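Local structure of Sqt1 (Chaetomium thermophilum, 4ZOY) at residues V236-F246 / Q316-L324; H371-V382 / L394-R405. The protein probably acts as a dedicated WD40-repeat chaperone that captures a nascent ribosomal protein during its synthesis, in support of ribosome biogenesis. All coordinates share one frame; numbering follows the deposited sequence.

How the contacts relate
Both contacts belong to one ring of four-stranded antiparallel sheets, the blades of a WD40 beta-propeller, but they play different parts in it. Contact 1 lies between blades. It joins the edge strand 235-239 and the loop after it to strand 320-324, the edge strand of the next sheet. Contact 2 lies within a blade and pairs strands 376-381 and 394-399. The sheet 331-367 comes between the two along the chain. Their centres are 28 Å apart, and their nearest atoms about 13 Å, so they do not touch. The centre of contact 1 is 23 Å from the centre of the chain, that of contact 2 13 Å.

Contact 1 (V236-F246 / Q316-L324)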
loop_
_atom_site.group_PDB
_atom_site.type_symbol
_atom_site.label_atom_id
_atom_site.label_comp_id
_atom_site.label_asym_id
_atom_site.label_seq_id
_atom_site.Cartn_x
_atom_site.Cartn_y
_atom_site.Cartn_z
ATOM N N VAL A 236 0.348 20.366 7.985
ATOM C CA VAL A 236 -0.990 20.911 8.245
ATOM C C VAL A 236 -1.627 20.278 9.480
ATOM O O VAL A 236 -2.574 20.833 10.050
ATOM C CB VAL A 236 -1.960 20.715 7.071
ATOM C CG1 VAL A 236 -1.442 21.424 5.833
ATOM C CG2 VAL A 236 -2.197 19.233 6.792
ATOM N N VAL A 237 -1.113 19.110 9.854
ATOM C CA VAL A 237 -1.476 18.386 11.075
ATOM C C VAL A 237 -0.219 17.749 11.642
ATOM O O VAL A 237 0.549 17.123 10.907
ATOM C CB VAL A 237 -2.525 17.267 10.823
ATOM C CG1 VAL A 237 -2.680 16.373 12.064
ATOM C CG2 VAL A 237 -3.851 17.844 10.414
ATOM N N SER A 238 0.004 17.923 12.941
ATOM C CA SER A 238 1.061 17.228 13.658
ATOM C C SER A 238 0.499 16.787 15.003
ATOM O O SER A 238 0.116 17.625 15.825
ATOM C CB SER A 238 2.293 18.122 13.859
ATOM O OG SER A 238 3.048 18.247 12.663
ATOM N N LEU A 239 0.426 15.476 15.217
ATOM C CA LEU A 239 -0.073 14.921 16.470
ATOM C C LEU A 239 0.920 13.902 17.000
ATOM O O LEU A 239 1.462 13.087 16.241
ATOM C CB LEU A 239 -1.448 14.286 16.273
ATOM C CG LEU A 239 -2.565 15.284 15.964
ATOM C CD1 LEU A 239 -3.783 14.564 15.424
ATOM C CD2 LEU A 239 -2.922 16.068 17.227
ATOM N N THR A 240 1.177 13.953 18.302
ATOM C CA THR A 240 2.183 13.093 18.897
ATOM C C THR A 240 1.688 12.430 20.167
ATOM O O THR A 240 0.519 12.563 20.541
ATOM C CB THR A 240 3.474 13.862 19.245
ATOM O OG1 THR A 240 3.219 14.726 20.362
ATOM C CG2 THR A 240 3.971 14.683 18.059
ATOM N N ASN A 241 2.602 11.733 20.839
ATOM C CA ASN A 241 2.289 10.973 22.046
ATOM C C ASN A 241 1.821 11.837 23.219
ATOM O O ASN A 241 1.171 11.335 24.138
ATOM C CB ASN A 241 3.505 10.138 22.474
ATOM C CG ASN A 241 4.768 10.973 22.645
ATOM O OD1 ASN A 241 4.827 12.133 22.240
ATOM N ND2 ASN A 241 5.792 10.373 23.240
ATOM N N VAL A 242 2.143 13.126 23.191
ATOM C CA VAL A 242 1.719 14.024 24.263
ATOM C C VAL A 242 0.252 14.423 24.118
ATOM O O VAL A 242 -0.365 14.894 25.071
ATOM C CB VAL A 242 2.595 15.292 24.320
ATOM C CG1 VAL A 242 4.062 14.915 24.224
ATOM C CG2 VAL A 242 2.224 16.256 23.211
ATOM N N ASP A 243 -0.304 14.228 22.926
ATOM C CA ASP A 243 -1.716 14.486 22.689
ATOM C C ASP A 243 -2.531 13.269 23.150
ATOM O O ASP A 243 -2.692 12.299 22.411
ATOM C CB ASP A 243 -1.963 14.806 21.206
ATOM C CG ASP A 243 -1.175 16.032 20.721
ATOM O OD1 ASP A 243 -1.486 17.158 21.171
ATOM O OD2 ASP A 243 -0.264 15.888 19.867
ATOM N N GLN A 244 -3.030 13.331 24.383
ATOM C CA GLN A 244 -3.631 12.185 25.065
ATOM C C GLN A 244 -4.814 11.566 24.325
ATOM O O GLN A 244 -5.055 10.364 24.408
ATOM C CB GLN A 244 -4.088 12.598 26.469
ATOM C CG GLN A 244 -2.959 12.739 27.478
ATOM C CD GLN A 244 -3.395 13.434 28.753
ATOM O OE1 GLN A 244 -4.349 14.212 28.754
ATOM N NE2 GLN A 244 -2.697 13.156 29.849
ATOM N N ARG A 245 -5.555 12.395 23.606
ATOM C CA ARG A 245 -6.737 11.931 22.892
ATOM C C ARG A 245 -6.316 11.223 21.594
ATOM O O ARG A 245 -7.110 10.516 20.966
ATOM C CB ARG A 245 -7.683 13.116 22.633
ATOM C CG ARG A 245 -8.810 12.859 21.675
ATOM C CD ARG A 245 -9.585 11.640 22.131
ATOM N NE ARG A 245 -10.612 11.278 21.169
ATOM C CZ ARG A 245 -11.459 10.270 21.328
ATOM N NH1 ARG A 245 -11.370 9.497 22.404
ATOM N NH2 ARG A 245 -12.383 10.017 20.400
ATOM N N PHE A 246 -5.044 11.368 21.233
ATOM C CA PHE A 246 -4.545 10.797 19.988
ATOM C C PHE A 246 -3.648 9.590 20.208
ATOM O O PHE A 246 -3.611 8.678 19.381
ATOM C CB PHE A 246 -3.768 11.852 19.198
ATOM C CG PHE A 246 -3.212 11.331 17.904
ATOM C CD1 PHE A 246 -4.070 11.076 16.843
ATOM C CD2 PHE A 246 -1.854 11.073 17.752
ATOM C CE1 PHE A 246 -3.602 10.581 15.650
ATOM C CE2 PHE A 246 -1.370 10.573 16.533
ATOM C CZ PHE A 246 -2.256 10.325 15.490
ATOM N N GLN A 316 -11.236 22.770 11.950
ATOM C CA GLN A 316 -11.516 21.460 11.368
ATOM C C GLN A 316 -10.274 20.571 11.362
ATOM O O GLN A 316 -10.344 19.380 11.677
ATOM C CB GLN A 316 -12.050 21.608 9.939
ATOM C CG GLN A 316 -13.512 21.207 9.768
ATOM C CD GLN A 316 -13.924 21.082 8.312
ATOM O OE1 GLN A 316 -13.078 21.038 7.417
ATOM N NE2 GLN A 316 -15.232 21.014 8.068
ATOM N N ALA A 317 -9.135 21.161 11.013
ATOM C CA ALA A 317 -7.899 20.404 10.848
ATOM C C ALA A 317 -7.241 20.026 12.169
ATOM O O ALA A 317 -7.099 20.851 13.072
ATOM C CB ALA A 317 -6.916 21.190 9.995
ATOM N N GLY A 318 -6.827 18.769 12.268
ATOM C CA GLY A 318 -6.028 18.324 13.385
ATOM C C GLY A 318 -6.818 17.883 14.600
ATOM O O GLY A 318 -6.236 17.525 15.618
ATOM N N THR A 319 -8.136 17.922 14.507
ATOM C CA THR A 319 -8.934 17.447 15.627
ATOM C C THR A 319 -9.297 15.985 15.417
ATOM O O THR A 319 -9.393 15.497 14.280
ATOM C CB THR A 319 -10.216 18.272 15.831
ATOM O OG1 THR A 319 -11.111 18.046 14.743
ATOM C CG2 THR A 319 -9.886 19.762 15.922
ATOM N N ILE A 320 -9.475 15.286 16.527
ATOM C CA ILE A 320 -9.874 13.891 16.496
ATOM C C ILE A 320 -11.382 13.802 16.344
ATOM O O ILE A 320 -12.131 14.227 17.234
ATOM C CB ILE A 320 -9.453 13.153 17.769
ATOM C CG1 ILE A 320 -7.983 13.428 18.102
ATOM C CG2 ILE A 320 -9.746 11.670 17.633
ATOM C CD1 ILE A 320 -7.014 12.982 17.053
ATOM N N LEU A 321 -11.844 13.213 15.270
ATOM C CA LEU A 321 -13.243 13.171 14.952
ATOM C C LEU A 321 -13.896 11.857 15.396
ATOM O O LEU A 321 -15.061 11.789 15.526
ATOM C CB LEU A 321 -13.429 13.342 13.444
ATOM C CG LEU A 321 -12.916 14.667 12.878
ATOM C CD1 LEU A 321 -12.921 14.676 11.365
ATOM C CD2 LEU A 321 -13.734 15.830 13.395
ATOM N N ALA A 322 -13.081 10.836 15.555
ATOM C CA ALA A 322 -13.522 9.542 16.016
ATOM C C ALA A 322 -12.334 8.703 16.428
ATOM O O ALA A 322 -11.281 8.963 16.021
ATOM C CB ALA A 322 -14.329 8.828 14.959
ATOM N N SER A 323 -12.632 7.842 17.434
ATOM C CA SER A 323 -11.636 6.886 17.890
ATOM C C SER A 323 -12.293 5.520 17.890
ATOM O O SER A 323 -13.443 5.389 18.292
ATOM C CB SER A 323 -11.115 7.228 19.290
ATOM O OG SER A 323 -10.377 8.438 19.282
ATOM N N LEU A 324 -11.571 4.577 17.451
ATOM C CA LEU A 324 -12.050 3.218 17.340
ATOM C C LEU A 324 -11.195 2.097 17.857
ATOM O O LEU A 324 -10.052 2.014 17.618
ATOM C CB LEU A 324 -12.403 2.865 15.880
ATOM C CG LEU A 324 -13.110 3.929 15.059
ATOM C CD1 LEU A 324 -13.028 3.647 13.570
ATOM C CD2 LEU A 324 -14.548 3.987 15.450
HETATM O O HOH W 1 -3.696 20.928 12.560
HETATM O O HOH W 2 -12.139 13.914 20.148
#
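Val237 and Gly318 bring the two backbones closest, with their CA atoms 5.1 Å apart, yet no direct hydrogen bond joins the segments. Gly318 sits in the type II turn 316-319 at backbone angles that call for glycine. Val237 packs against this turn with CG2, which lies 3.6 Å from Gly318 N.

Leu239 and Ile320 form the apolar middle. Leu239 CD1 meets Ile320 CD1 at 3.9 Å. The same Ile320 CD1 also reaches the ring of Phe246, coming in at its edge, 3.5 Å from Phe246 CD1. Leu239 CB covers part of one face of that ring. The ring is therefore held from two directions, by a leucine above it and an isoleucine at its rim.

The Arg245 side chain crosses Ile320 at a slant. Arg245 CG is 3.7 Å from Ile320 CG1. This CG stands opposite the backbone N (chi1 168°) and the chain then bends at chi2 (54°), which carries the guanidinium past Ile320 to Ser323. Ser323 OG lies over one face of the guanidinium without a hydrogen bond to it. Ser323 has two conformers, so this approach is doubtful; its OG bonds to Lys274.

Two waters fill in at the backbone. One donates to Val236 O at 2.8 Å and weakly to Ala317 O. The other donates to Ile320 O at 2.9 Å and weakly accepts from Arg245 NE. The contact is thus mostly apolar, with polar links through water.

Strand 273-277 backs this seam between two propeller blades: Leu239, Phe246 and Ile320 all rest on its Val276. Strand 214-218 pairs with strand 235-239 in one blade, and Gly318 bonds to Gly277 in the other.

Contact 2 (H371-V382 / L394-R405); sequences HAEDPVVKVEFV and LLTSCGMDGVVR
His371 is gripped through both ring nitrogens. His371 ND1 donates to Asp401 OD1 at 2.9 Å and 159°, with the acceptor nearly in the ring plane. The carboxylate is turned 72° from the ring and is met on the syn side, 28° out of its plane. His371 NE2 shares a hydrogen bond of 2.7 Å with Ser397 OG. Gly399 lies against one ring face, its CA making a CH-pi contact; a CB there would clash with ND1.

Asp401 CG stands between the backbone N and the carbonyl carbon, and from there the carboxylate reaches both His371 ND1 and Val403 N. OD1 takes Val403 N from the other face of its plane, closing an Asx turn, and Asp401 OD2 forms a salt bridge with Arg405 NH1 at 2.9 Å, using its syn lone pair. Arg405 NE pairs with Glu444. Ser397 OG also bonds to Trp407 NE1. His371, Asp401, Ser397 and Trp407 make the hydrogen-bonded tetrad known from WD40 blades. With an alanine in place of Asp401, His371 ND1 and Val403 N would probably lose their acceptor, and Arg405 NH1 its carboxylate.

Strands 376-381 and 394-399 pair antiparallel, with a classic bulge setting Val377 and Lys378 both opposite Cys398. Further along, on the face that carries Val379, Leu395 CD1 sits over the centre of the Phe381 ring, 3.6 Å from Phe381 CE2. Leu395 CD2 packs on Val379 CB at 4.0 Å.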
loop_
_atom_site.group_PDB
_atom_site.type_symbol
_atom_site.label_atom_id
_atom_site.label_comp_id
_atom_site.label_asym_id
_atom_site.label_seq_id
_atom_site.Cartn_x
_atom_site.Cartn_y
_atom_site.Cartn_z
ATOM N N HIS A 371 -9.086 -13.920 8.112
ATOM C CA HIS A 371 -7.939 -14.740 7.744
ATOM C C HIS A 371 -7.558 -15.639 8.911
ATOM O O HIS A 371 -6.397 -15.703 9.333
ATOM C CB HIS A 371 -6.785 -13.856 7.273
ATOM C CG HIS A 371 -7.039 -13.281 5.917
ATOM N ND1 HIS A 371 -6.658 -13.913 4.752
ATOM C CD2 HIS A 371 -7.714 -12.169 5.536
ATOM C CE1 HIS A 371 -7.080 -13.216 3.713
ATOM N NE2 HIS A 371 -7.724 -12.152 4.162
ATOM N N ALA A 372 -8.571 -16.352 9.400
ATOM C CA ALA A 372 -8.452 -17.181 10.595
ATOM C C ALA A 372 -7.885 -16.348 11.745
ATOM O O ALA A 372 -8.361 -15.242 11.990
ATOM C CB ALA A 372 -7.587 -18.405 10.310
ATOM N N GLU A 373 -6.876 -16.850 12.444
ATOM C CA GLU A 373 -6.251 -16.076 13.509
ATOM C C GLU A 373 -4.876 -15.566 13.083
ATOM O O GLU A 373 -4.054 -15.193 13.923
ATOM C CB GLU A 373 -6.142 -16.903 14.797
ATOM C CG GLU A 373 -7.486 -17.144 15.500
ATOM C CD GLU A 373 -8.425 -18.044 14.716
ATOM O OE1 GLU A 373 -8.061 -19.219 14.480
ATOM O OE2 GLU A 373 -9.525 -17.582 14.332
ATOM N N ASP A 374 -4.637 -15.550 11.772
ATOM C CA ASP A 374 -3.381 -15.067 11.209
ATOM C C ASP A 374 -3.534 -13.616 10.767
ATOM O O ASP A 374 -4.632 -13.194 10.420
ATOM C CB ASP A 374 -2.946 -15.929 10.018
ATOM C CG ASP A 374 -2.809 -17.401 10.378
ATOM O OD1 ASP A 374 -1.884 -17.731 11.144
ATOM O OD2 ASP A 374 -3.620 -18.218 9.882
ATOM N N PRO A 375 -2.437 -12.852 10.773
ATOM C CA PRO A 375 -2.513 -11.431 10.390
ATOM C C PRO A 375 -3.150 -11.138 9.034
ATOM O O PRO A 375 -2.845 -11.776 8.024
ATOM C CB PRO A 375 -1.047 -11.005 10.372
ATOM C CG PRO A 375 -0.435 -11.831 11.450
ATOM C CD PRO A 375 -1.157 -13.164 11.438
ATOM N N VAL A 376 -4.058 -10.170 9.026
ATOM C CA VAL A 376 -4.533 -9.586 7.785
ATOM C C VAL A 376 -3.499 -8.555 7.378
ATOM O O VAL A 376 -3.285 -7.565 8.076
ATOM C CB VAL A 376 -5.909 -8.922 7.937
ATOM C CG1 VAL A 376 -6.403 -8.416 6.584
ATOM C CG2 VAL A 376 -6.913 -9.890 8.528
ATOM N N VAL A 377 -2.835 -8.807 6.263
ATOM C CA VAL A 377 -1.686 -8.024 5.844
ATOM C C VAL A 377 -2.088 -6.791 5.031
ATOM O O VAL A 377 -1.512 -5.698 5.187
ATOM C CB VAL A 377 -0.724 -8.913 5.035
ATOM C CG1 VAL A 377 0.374 -8.092 4.380
ATOM C CG2 VAL A 377 -0.131 -10.003 5.951
ATOM N N LYS A 378 -3.072 -6.965 4.155
ATOM C CA LYS A 378 -3.498 -5.893 3.269
ATOM C C LYS A 378 -4.961 -6.017 2.934
ATOM O O LYS A 378 -5.448 -7.114 2.675
ATOM C CB LYS A 378 -2.666 -5.916 1.979
ATOM C CG LYS A 378 -3.071 -4.848 0.964
ATOM C CD LYS A 378 -2.144 -4.851 -0.243
ATOM C CE LYS A 378 -2.655 -3.924 -1.338
ATOM N NZ LYS A 378 -1.608 -3.653 -2.366
ATOM N N VAL A 379 -5.655 -4.883 2.933
ATOM C CA VAL A 379 -7.001 -4.787 2.384
ATOM C C VAL A 379 -7.004 -3.675 1.348
ATOM O O VAL A 379 -6.319 -2.647 1.503
ATOM C CB VAL A 379 -8.075 -4.512 3.461
ATOM C CG1 VAL A 379 -8.082 -5.608 4.511
ATOM C CG2 VAL A 379 -7.888 -3.124 4.131
ATOM N N GLU A 380 -7.764 -3.877 0.277
ATOM C CA GLU A 380 -7.795 -2.893 -0.814
ATOM C C GLU A 380 -9.080 -3.026 -1.608
ATOM O O GLU A 380 -9.437 -4.133 -2.036
ATOM C CB GLU A 380 -6.585 -3.060 -1.736
ATOM C CG GLU A 380 -6.508 -1.995 -2.831
ATOM C CD GLU A 380 -5.392 -2.277 -3.812
ATOM O OE1 GLU A 380 -4.221 -1.924 -3.525
ATOM O OE2 GLU A 380 -5.681 -2.859 -4.870
ATOM N N PHE A 381 -9.785 -1.909 -1.802
ATOM C CA PHE A 381 -11.024 -1.937 -2.572
ATOM C C PHE A 381 -10.759 -2.085 -4.052
ATOM O O PHE A 381 -9.806 -1.513 -4.590
ATOM C CB PHE A 381 -11.841 -0.665 -2.331
ATOM C CG PHE A 381 -12.523 -0.640 -1.006
ATOM C CD1 PHE A 381 -13.795 -1.166 -0.858
ATOM C CD2 PHE A 381 -11.891 -0.095 0.104
ATOM C CE1 PHE A 381 -14.438 -1.153 0.381
ATOM C CE2 PHE A 381 -12.524 -0.080 1.341
ATOM C CZ PHE A 381 -13.794 -0.609 1.483
ATOM N N VAL A 382 -11.619 -2.858 -4.707
ATOM C CA VAL A 382 -11.625 -2.927 -6.164
ATOM C C VAL A 382 -12.135 -1.592 -6.715
ATOM O O VAL A 382 -13.222 -1.139 -6.355
ATOM C CB VAL A 382 -12.510 -4.081 -6.675
ATOM C CG1 VAL A 382 -12.491 -4.125 -8.201
ATOM C CG2 VAL A 382 -12.047 -5.406 -6.086
ATOM N N LEU A 394 -16.652 -3.794 -2.845
ATOM C CA LEU A 394 -15.872 -5.019 -2.964
ATOM C C LEU A 394 -14.446 -4.807 -2.455
ATOM O O LEU A 394 -13.718 -3.936 -2.939
ATOM C CB LEU A 394 -15.865 -5.498 -4.416
ATOM C CG LEU A 394 -17.175 -6.151 -4.879
ATOM C CD1 LEU A 394 -17.165 -6.345 -6.385
ATOM C CD2 LEU A 394 -17.408 -7.476 -4.160
ATOM N N LEU A 395 -14.069 -5.625 -1.483
ATOM C CA LEU A 395 -12.786 -5.506 -0.795
ATOM C C LEU A 395 -11.982 -6.776 -0.973
ATOM O O LEU A 395 -12.482 -7.877 -0.710
ATOM C CB LEU A 395 -13.005 -5.238 0.697
ATOM C CG LEU A 395 -11.730 -4.977 1.508
ATOM C CD1 LEU A 395 -11.329 -3.519 1.372
ATOM C CD2 LEU A 395 -11.930 -5.351 2.970
ATOM N N THR A 396 -10.739 -6.624 -1.407
ATOM C CA THR A 396 -9.814 -7.758 -1.480
ATOM C C THR A 396 -8.865 -7.721 -0.297
ATOM O O THR A 396 -8.365 -6.655 0.072
ATOM C CB THR A 396 -9.022 -7.725 -2.778
ATOM O OG1 THR A 396 -9.940 -7.637 -3.865
ATOM C CG2 THR A 396 -8.181 -9.002 -2.958
ATOM N N SER A 397 -8.629 -8.884 0.308
ATOM C CA SER A 397 -7.728 -8.968 1.451
ATOM C C SER A 397 -6.739 -10.123 1.286
ATOM O O SER A 397 -7.027 -11.105 0.589
ATOM C CB SER A 397 -8.507 -9.137 2.753
ATOM O OG SER A 397 -9.202 -10.372 2.774
ATOM N N CYS A 398 -5.576 -10.018 1.922
ATOM C CA CYS A 398 -4.659 -11.159 1.969
ATOM C C CYS A 398 -4.122 -11.299 3.375
ATOM O O CYS A 398 -4.125 -10.345 4.151
ATOM C CB CYS A 398 -3.522 -11.001 0.947
ATOM S SG CYS A 398 -2.269 -9.761 1.382
ATOM N N GLY A 399 -3.675 -12.501 3.718
ATOM C CA GLY A 399 -3.281 -12.763 5.083
ATOM C C GLY A 399 -2.182 -13.782 5.218
ATOM O O GLY A 399 -1.805 -14.469 4.261
ATOM N N MET A 400 -1.671 -13.879 6.436
ATOM C CA MET A 400 -0.625 -14.839 6.729
ATOM C C MET A 400 -1.164 -16.260 6.836
ATOM O O MET A 400 -0.406 -17.187 7.119
ATOM C CB MET A 400 0.105 -14.441 8.005
ATOM C CG MET A 400 0.934 -13.178 7.841
ATOM S SD MET A 400 2.226 -13.348 6.588
ATOM C CE MET A 400 3.372 -14.452 7.395
ATOM N N ASP A 401 -2.457 -16.442 6.591
ATOM C CA ASP A 401 -2.993 -17.791 6.450
ATOM C C ASP A 401 -2.710 -18.335 5.047
ATOM O O ASP A 401 -2.992 -19.489 4.759
ATOM C CB ASP A 401 -4.503 -17.828 6.781
ATOM C CG ASP A 401 -5.349 -16.956 5.869
ATOM O OD1 ASP A 401 -4.792 -16.126 5.124
ATOM O OD2 ASP A 401 -6.579 -17.130 5.924
ATOM N N GLY A 402 -2.146 -17.497 4.181
ATOM C CA GLY A 402 -1.800 -17.914 2.836
ATOM C C GLY A 402 -2.930 -17.789 1.832
ATOM O O GLY A 402 -2.817 -18.290 0.713
ATOM N N VAL A 403 -4.000 -17.096 2.215
ATOM C CA VAL A 403 -5.187 -17.001 1.370
ATOM C C VAL A 403 -5.474 -15.552 0.977
ATOM O O VAL A 403 -5.192 -14.621 1.740
ATOM C CB VAL A 403 -6.416 -17.606 2.079
ATOM C CG1 VAL A 403 -7.607 -17.674 1.144
ATOM C CG2 VAL A 403 -6.077 -19.016 2.593
ATOM N N VAL A 404 -5.979 -15.373 -0.240
ATOM C CA VAL A 404 -6.511 -14.091 -0.695
ATOM C C VAL A 404 -8.021 -14.224 -0.744
ATOM O O VAL A 404 -8.550 -15.234 -1.209
ATOM C CB VAL A 404 -5.967 -13.698 -2.080
ATOM C CG1 VAL A 404 -6.515 -12.330 -2.505
ATOM C CG2 VAL A 404 -4.455 -13.694 -2.069
ATOM N N ARG A 405 -8.730 -13.222 -0.237
ATOM C CA ARG A 405 -10.184 -13.282 -0.219
ATOM C C ARG A 405 -10.799 -12.016 -0.773
ATOM O O ARG A 405 -10.166 -10.966 -0.796
ATOM C CB ARG A 405 -10.696 -13.542 1.203
ATOM C CG ARG A 405 -10.354 -14.934 1.717
ATOM C CD ARG A 405 -11.079 -15.328 2.993
ATOM N NE ARG A 405 -10.827 -16.747 3.247
ATOM C CZ ARG A 405 -9.817 -17.202 3.978
ATOM N NH1 ARG A 405 -8.983 -16.364 4.576
ATOM N NH2 ARG A 405 -9.639 -18.514 4.120
HETATM O O HOH W 3 -14.977 -1.798 -4.350
#